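Local coordinates for protein SusD homolog (Bacteroides thetaiotaomicron VPI-5482, PDB 3FDH) that probably binds glycans at the cell surface as a SusD/RagB-family protein, likely a lipoprotein of the outer membrane, at residues M151-Q154 and Q155-Y158. Sequence-based numbering, arbitrary orientation.
Sequences MDTQ and QEIY
A chi1 of 64° turns Thr153 OG1 in over its own backbone, facing the first turn of the helix, while a chi1 of -75° swings the Glu156 chain back toward the helix start, and it runs on extended to reach the threonine. Two bonds result. Glu156 N donates to Thr153 OG1 at 2.9 Å. Thr153 N donates to Glu156 OE1 nearly straight (167°), though it meets the oxygen from above the carboxylate plane. This reciprocal pair is a capping box, with Thr153 as N-cap of helix 154-171, just where the chain leaves the short strand 151-152, the antiparallel partner of strand 130-131. A water donates to both Glu156 OE1 and Met151 O, tying the carboxylate to the strand. A second water sits 2.7 Å from Thr153 OG1. Behind the box, Ile157 N bonds to Thr153 O and Tyr158 N to Gln154 O; Ile157 CG1 lies 3.8 Å from Asp152 CB, and its side chain also touches Cys120 and Ala124 of helix 106-127. Asp152 OD1 stands 4.3 Å from Glu156 OE1, the two carboxylates nearly perpendicular; Lys150 NZ bridges to the former and more weakly to the latter, probably easing their repulsion, while Asp152 OD2 accepts from Ser133 N and Gln160 NE2.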
# COMPACT_ATOMS: atom_id res chain seq x y z
N MSE A 151 -11.17 -15.73 -16.98
CA MSE A 151 -11.01 -15.18 -15.67
C MSE A 151 -10.68 -16.33 -14.70
O MSE A 151 -11.26 -17.40 -14.75
CB MSE A 151 -12.23 -14.37 -15.26
CG MSE A 151 -12.33 -12.97 -15.97
SE MSE A 151 -14.00 -12.35 -15.47
CE MSE A 151 -13.47 -11.62 -13.74
N ASP A 152 -9.66 -16.10 -13.90
CA ASP A 152 -9.25 -17.02 -12.84
C ASP A 152 -9.99 -16.54 -11.60
O ASP A 152 -10.27 -15.34 -11.47
CB ASP A 152 -7.76 -16.91 -12.49
CG ASP A 152 -6.84 -17.49 -13.54
OD1 ASP A 152 -7.32 -18.01 -14.58
OD2 ASP A 152 -5.61 -17.41 -13.32
N THR A 153 -10.27 -17.46 -10.70
CA THR A 153 -10.87 -17.07 -9.43
C THR A 153 -9.76 -16.44 -8.63
O THR A 153 -8.59 -16.70 -8.88
CB THR A 153 -11.41 -18.25 -8.61
OG1 THR A 153 -10.32 -19.11 -8.23
CG2 THR A 153 -12.49 -19.00 -9.39
N GLN A 154 -10.15 -15.62 -7.67
CA GLN A 154 -9.17 -14.94 -6.83
C GLN A 154 -8.35 -15.98 -6.09
O GLN A 154 -7.14 -15.81 -5.84
CB GLN A 154 -9.85 -14.01 -5.83
CG GLN A 154 -8.91 -13.01 -5.19
CD GLN A 154 -9.45 -12.42 -3.96
OE1 GLN A 154 -9.95 -13.14 -3.09
NE2 GLN A 154 -9.33 -11.08 -3.84
N GLN A 155 -9.01 -17.09 -5.77
CA GLN A 155 -8.32 -18.16 -5.06
C GLN A 155 -7.24 -18.77 -5.97
O GLN A 155 -6.13 -19.02 -5.53
CB GLN A 155 -9.29 -19.22 -4.54
CG GLN A 155 -8.62 -20.32 -3.73
CD GLN A 155 -9.61 -21.42 -3.31
OE1 GLN A 155 -10.73 -21.51 -3.83
NE2 GLN A 155 -9.19 -22.25 -2.36
N GLU A 156 -7.58 -18.95 -7.24
CA GLU A 156 -6.63 -19.48 -8.21
C GLU A 156 -5.45 -18.54 -8.37
O GLU A 156 -4.32 -18.98 -8.55
CB GLU A 156 -7.28 -19.73 -9.56
CG GLU A 156 -8.13 -20.96 -9.54
CD GLU A 156 -9.01 -21.13 -10.74
OE1 GLU A 156 -9.32 -20.15 -11.45
OE2 GLU A 156 -9.45 -22.27 -10.94
N ILE A 157 -5.71 -17.25 -8.29
CA ILE A 157 -4.65 -16.26 -8.48
C ILE A 157 -3.71 -16.37 -7.28
O ILE A 157 -2.49 -16.39 -7.41
CB ILE A 157 -5.19 -14.81 -8.67
CG1 ILE A 157 -6.03 -14.70 -9.95
CG2 ILE A 157 -3.97 -13.80 -8.72
CD1 ILE A 157 -6.75 -13.35 -10.13
N TYR A 158 -4.29 -16.49 -6.09
CA TYR A 158 -3.48 -16.62 -4.86
C TYR A 158 -2.61 -17.89 -4.85
O TYR A 158 -1.47 -17.87 -4.38
CB TYR A 158 -4.27 -16.44 -3.56
CG TYR A 158 -4.11 -14.99 -3.07
CD1 TYR A 158 -4.95 -13.99 -3.49
CD2 TYR A 158 -3.06 -14.64 -2.27
CE1 TYR A 158 -4.77 -12.69 -3.08
CE2 TYR A 158 -2.85 -13.35 -1.88
CZ TYR A 158 -3.72 -12.37 -2.28
OH TYR A 158 -3.51 -11.08 -1.85
O HOH W 1 -11.22 -20.17 -13.36
O HOH W 2 -11.08 -21.47 -7.23